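PDB 3K50: putative S41 protease from Bacteroides fragilis NCTC 9343, which is probably a serine peptidase of family S41 that cleaves polypeptides and carries a PDZ-like domain beside its peptidase domain, although its substrates are unknown. Local coordinates for residues Y74-T79 and A92-V97; A106-G111 and L138-Y143. One frame throughout, in Å; residues are numbered along the deposited sequence.

Interaction 1 of 2, residues Y74-T79 and A92-V97; sequences YGFDYT and ALISYV. With GOL (glycerol), chain C.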
# COMPACT_ATOMS: atom_id res chain seq x y z
N TYR A 74 -17.25 -6.05 -3.76
CA TYR A 74 -17.29 -6.44 -5.19
C TYR A 74 -15.88 -6.69 -5.77
O TYR A 74 -15.73 -7.33 -6.81
CB TYR A 74 -18.01 -5.37 -5.99
CG TYR A 74 -19.53 -5.32 -5.80
CD1 TYR A 74 -20.35 -6.40 -6.17
CD2 TYR A 74 -20.14 -4.17 -5.35
CE1 TYR A 74 -21.76 -6.34 -6.01
CE2 TYR A 74 -21.52 -4.07 -5.23
CZ TYR A 74 -22.32 -5.15 -5.56
OH TYR A 74 -23.66 -5.00 -5.43
N GLY A 75 -14.86 -6.17 -5.10
CA GLY A 75 -13.48 -6.39 -5.46
C GLY A 75 -12.88 -5.29 -6.31
O GLY A 75 -11.91 -5.55 -7.03
N PHE A 76 -13.42 -4.06 -6.28
CA PHE A 76 -12.75 -2.97 -7.02
C PHE A 76 -12.67 -1.67 -6.24
O PHE A 76 -13.51 -1.40 -5.39
CB PHE A 76 -13.41 -2.70 -8.36
CG PHE A 76 -14.81 -2.06 -8.25
CD1 PHE A 76 -15.92 -2.84 -8.05
CD2 PHE A 76 -14.97 -0.68 -8.37
CE1 PHE A 76 -17.18 -2.27 -7.96
CE2 PHE A 76 -16.21 -0.11 -8.25
CZ PHE A 76 -17.32 -0.91 -8.06
N ASP A 77 -11.64 -0.89 -6.52
CA ASP A 77 -11.52 0.46 -5.97
C ASP A 77 -11.79 1.44 -7.06
O ASP A 77 -11.58 1.15 -8.24
CB ASP A 77 -10.12 0.75 -5.41
CG ASP A 77 -9.82 -0.03 -4.15
OD1 ASP A 77 -10.81 -0.43 -3.48
OD2 ASP A 77 -8.61 -0.27 -3.86
N TYR A 78 -12.21 2.65 -6.69
CA TYR A 78 -12.59 3.65 -7.66
C TYR A 78 -12.43 5.09 -7.19
O TYR A 78 -12.16 5.33 -6.05
CB TYR A 78 -14.07 3.46 -7.97
CG TYR A 78 -14.94 3.78 -6.77
CD1 TYR A 78 -15.21 2.81 -5.82
CD2 TYR A 78 -15.45 5.05 -6.57
CE1 TYR A 78 -15.96 3.07 -4.72
CE2 TYR A 78 -16.20 5.34 -5.45
CZ TYR A 78 -16.46 4.34 -4.53
OH TYR A 78 -17.21 4.58 -3.40
N THR A 79 -12.67 6.03 -8.10
CA THR A 79 -12.70 7.46 -7.81
C THR A 79 -13.83 8.02 -8.60
O THR A 79 -13.96 7.71 -9.78
CB THR A 79 -11.50 8.20 -8.35
OG1 THR A 79 -10.30 7.60 -7.87
CG2 THR A 79 -11.56 9.70 -7.93
N ALA A 92 -17.66 6.47 -12.02
CA ALA A 92 -16.65 5.85 -11.17
C ALA A 92 -15.49 5.22 -11.99
O ALA A 92 -15.68 4.21 -12.67
CB ALA A 92 -17.29 4.81 -10.23
N LEU A 93 -14.31 5.83 -11.91
CA LEU A 93 -13.13 5.35 -12.61
C LEU A 93 -12.48 4.24 -11.78
O LEU A 93 -12.05 4.49 -10.65
CB LEU A 93 -12.11 6.49 -12.83
CG LEU A 93 -10.76 6.11 -13.44
CD1 LEU A 93 -10.97 5.37 -14.74
CD2 LEU A 93 -9.83 7.33 -13.68
N ILE A 94 -12.36 3.03 -12.35
CA ILE A 94 -11.79 1.89 -11.61
C ILE A 94 -10.27 1.99 -11.55
O ILE A 94 -9.62 2.12 -12.59
CB ILE A 94 -12.26 0.54 -12.22
CG1 ILE A 94 -13.78 0.43 -12.03
CG2 ILE A 94 -11.53 -0.62 -11.54
CD1 ILE A 94 -14.45 -0.77 -12.73
N SER A 95 -9.70 1.89 -10.34
CA SER A 95 -8.29 2.00 -10.10
C SER A 95 -7.60 0.65 -9.78
O SER A 95 -6.41 0.58 -9.87
CB SER A 95 -8.06 2.91 -8.89
OG SER A 95 -8.74 2.38 -7.72
N TYR A 96 -8.33 -0.37 -9.37
CA TYR A 96 -7.75 -1.64 -8.92
C TYR A 96 -8.88 -2.67 -8.93
O TYR A 96 -10.04 -2.35 -8.53
CB TYR A 96 -7.22 -1.46 -7.50
CG TYR A 96 -6.38 -2.59 -6.97
CD1 TYR A 96 -6.96 -3.59 -6.29
CD2 TYR A 96 -4.99 -2.59 -7.07
CE1 TYR A 96 -6.22 -4.63 -5.76
CE2 TYR A 96 -4.25 -3.59 -6.53
CZ TYR A 96 -4.87 -4.61 -5.88
OH TYR A 96 -4.17 -5.66 -5.34
N VAL A 97 -8.60 -3.87 -9.45
CA VAL A 97 -9.56 -4.98 -9.44
C VAL A 97 -8.89 -6.17 -8.75
O VAL A 97 -7.78 -6.59 -9.16
CB VAL A 97 -9.97 -5.36 -10.88
CG1 VAL A 97 -10.85 -6.64 -10.93
CG2 VAL A 97 -10.70 -4.19 -11.50
C1 GOL C . -7.51 3.39 -4.25
O1 GOL C . -6.69 2.30 -4.64
C2 GOL C . -7.76 4.27 -5.49
O2 GOL C . -9.15 4.43 -5.80
C3 GOL C . -7.03 5.61 -5.35
O3 GOL C . -7.11 6.39 -6.51
O HOH W 1 -9.88 6.01 -9.93
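Asp77 faces two residues of the neighbouring strand: its N donates to Tyr96 O (3.0 Å), while its O receives Ser95 N (2.9 Å). With Ser95 and Tyr96 together opposite Asp77, and the backbone of Ser95 near-helical, this is a beta bulge; the Ser95 donor comes in 39° above the carbonyl plane of Asp77. Beyond the bulge, Thr79 and Leu93 close a regular antiparallel pair, Leu93 N reaching Thr79 O at 2.9 Å and Thr79 N reaching Leu93 O at 3.0 Å. A water donates to Leu93 O (2.7 Å) and also hydrogen-bonds Thr79 OG1, tying side chain to backbone across the strands.

Phe76 and Tyr78 share one sheet face with Ile94 and Val97. In both aromatics CG lies between the backbone N and the carbonyl carbon (chi1 70° and 67°). That places Phe76 CD2 4.0 Å from Ile94 CG1, the two side chains crossing at about a right angle, and lets Tyr78 CD2 lie 4.1 Å from Ala92 CB. Glu127 takes the Tyr78 hydroxyl. On the other face the Tyr96 ring leads away to stack with His177, its OH held by Asp173.

Ser95 OG hydrogen-bonds O2 of a glycerol, probably from the crystallisation liquor, at 2.8 Å; another glycerol hydroxyl donates weakly to Asp77 OD2. Phe76, Ile94 and Val97 thus pack against Ala103, Ile114 and Met165, whereas polar groups of Asp77, Ser95 and Thr79 line the place where, in this crystal, the glycerol sits.

Interaction 2 of 2, residues A106-G111 and L138-Y143; sequences AGLQRG and LQIGVY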
# COMPACT_ATOMS: atom_id res chain seq x y z
N ALA A 106 -17.01 -9.80 -13.87
CA ALA A 106 -17.82 -8.89 -14.67
C ALA A 106 -17.11 -8.38 -15.93
O ALA A 106 -17.74 -7.70 -16.76
CB ALA A 106 -18.24 -7.71 -13.84
N GLY A 107 -15.81 -8.66 -16.04
CA GLY A 107 -14.96 -8.22 -17.17
C GLY A 107 -14.38 -6.83 -16.93
O GLY A 107 -13.97 -6.15 -17.87
N LEU A 108 -14.32 -6.39 -15.68
CA LEU A 108 -13.88 -5.04 -15.38
C LEU A 108 -12.37 -4.98 -15.22
O LEU A 108 -11.72 -5.94 -14.79
CB LEU A 108 -14.59 -4.49 -14.15
CG LEU A 108 -16.11 -4.26 -14.15
CD1 LEU A 108 -16.54 -3.88 -12.75
CD2 LEU A 108 -16.50 -3.19 -15.14
N GLN A 109 -11.82 -3.82 -15.56
CA GLN A 109 -10.40 -3.58 -15.51
C GLN A 109 -10.13 -2.17 -15.08
O GLN A 109 -10.96 -1.29 -15.28
CB GLN A 109 -9.79 -3.69 -16.92
CG GLN A 109 -9.89 -5.01 -17.59
CD GLN A 109 -9.07 -5.04 -18.84
OE1 GLN A 109 -7.84 -4.95 -18.80
NE2 GLN A 109 -9.74 -5.15 -19.96
N ARG A 110 -8.96 -1.94 -14.54
CA ARG A 110 -8.50 -0.58 -14.29
C ARG A 110 -8.57 0.25 -15.57
O ARG A 110 -8.09 -0.19 -16.63
CB ARG A 110 -7.06 -0.66 -13.75
CG ARG A 110 -6.41 0.69 -13.61
CD ARG A 110 -5.04 0.56 -13.10
NE ARG A 110 -4.28 1.85 -13.23
CZ ARG A 110 -4.15 2.73 -12.27
NH1 ARG A 110 -4.71 2.52 -11.10
NH2 ARG A 110 -3.48 3.84 -12.44
N GLY A 111 -9.17 1.45 -15.49
CA GLY A 111 -9.39 2.32 -16.65
C GLY A 111 -10.84 2.27 -17.13
O GLY A 111 -11.28 3.12 -17.88
N LEU A 138 -24.45 -3.10 -14.99
CA LEU A 138 -23.65 -1.90 -15.11
C LEU A 138 -23.51 -1.40 -16.54
O LEU A 138 -23.36 -2.21 -17.46
CB LEU A 138 -22.24 -2.19 -14.57
CG LEU A 138 -22.08 -2.78 -13.16
CD1 LEU A 138 -20.59 -2.95 -12.77
CD2 LEU A 138 -22.83 -1.97 -12.07
N GLN A 139 -23.59 -0.09 -16.74
CA GLN A 139 -23.18 0.53 -18.00
C GLN A 139 -21.73 0.94 -17.75
O GLN A 139 -21.45 1.56 -16.74
CB GLN A 139 -24.03 1.74 -18.39
CG GLN A 139 -23.62 2.35 -19.73
CD GLN A 139 -24.53 3.49 -20.18
OE1 GLN A 139 -24.66 4.50 -19.49
NE2 GLN A 139 -25.14 3.34 -21.35
N ILE A 140 -20.83 0.59 -18.65
CA ILE A 140 -19.41 0.81 -18.52
C ILE A 140 -18.93 1.73 -19.63
O ILE A 140 -19.45 1.66 -20.76
CB ILE A 140 -18.63 -0.56 -18.66
CG1 ILE A 140 -18.99 -1.53 -17.52
CG2 ILE A 140 -17.08 -0.41 -18.71
CD1 ILE A 140 -18.77 -1.00 -16.18
N GLY A 141 -17.95 2.59 -19.33
CA GLY A 141 -17.37 3.49 -20.34
C GLY A 141 -15.86 3.51 -20.31
O GLY A 141 -15.25 2.81 -19.51
N VAL A 142 -15.26 4.32 -21.20
CA VAL A 142 -13.82 4.56 -21.25
C VAL A 142 -13.59 6.03 -21.58
O VAL A 142 -14.48 6.69 -22.12
CB VAL A 142 -13.10 3.71 -22.30
CG1 VAL A 142 -13.16 2.23 -21.91
CG2 VAL A 142 -13.71 3.96 -23.70
N TYR A 143 -12.46 6.57 -21.16
CA TYR A 143 -12.13 7.96 -21.47
C TYR A 143 -11.61 7.97 -22.91
O TYR A 143 -10.72 7.20 -23.26
CB TYR A 143 -11.07 8.50 -20.54
CG TYR A 143 -10.72 9.96 -20.75
CD1 TYR A 143 -11.52 10.98 -20.20
CD2 TYR A 143 -9.57 10.32 -21.44
CE1 TYR A 143 -11.18 12.35 -20.39
CE2 TYR A 143 -9.23 11.68 -21.63
CZ TYR A 143 -10.05 12.69 -21.09
OH TYR A 143 -9.69 14.02 -21.29
O HOH W 2 -10.55 5.36 -19.39
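Leu108 sets both methyls against the strand, one onto Ile140 and the other onto Leu138. Its CG lies anti to the carbonyl carbon and the chain runs on extended (chi2 173°); these torsions carry the fork to the strand, nearer than the CB direction alone would bring it. Leu108 CD2 is modelled 3.3 Å from Ile140 CD1, closer than methyl groups normally pack; the value is doubtful and may partly reflect how the rotamers were built. Ile140 is folded here, chi2 at -56°, and its CG1 also stays near Leu108 CD2 at 3.8 Å. The second branch is easier: Leu108 CD1 meets Leu138 CD1 at 4.2 Å, the two leucines crossing at about a right angle, with Met117 and Met165 also touching Leu138.

In the PDZ-like domain this is where the loop leaving the short helix 102-105 passes over the antiparallel sheet before entering strand 113-117. Gly107 ends that helix with a positive phi in a Schellman motif, which turns the chain toward Leu108. Arg110 does not touch the strand; its guanidinium forms a salt bridge with Glu372 and a cation-pi contact with Tyr379.

At Gly111 the polar link is a water. It donates to Gly111 O at 2.8 Å and accepts from Tyr143 N at 2.9 Å, bridging backbones that share no direct hydrogen bond, while Tyr143 sends its ring off toward Trp113 and Leu376.

Overall arrangement
Both contacts belong to the five-stranded antiparallel sheet of the PDZ-like domain, their centres about 9 Å apart, and both are mostly buried. Interaction 1 joins neighbouring strands at one edge of the sheet and relies on backbone hydrogen bonds, with polar side chains meeting water and glycerol on the face of Asp77 and Thr79. Interaction 2 lays a loop over strand 136-146, next to last at the other end of the sheet, through branched aliphatic side chains and one bridging water. They meet directly: Ile94 CD1 packs 3.7 Å from Leu108 CD1, extending the apolar cluster, while Ile94 O probably accepts from Gly111 N and Ser95 O from Arg110 NH1, fastening the loop to the hairpin.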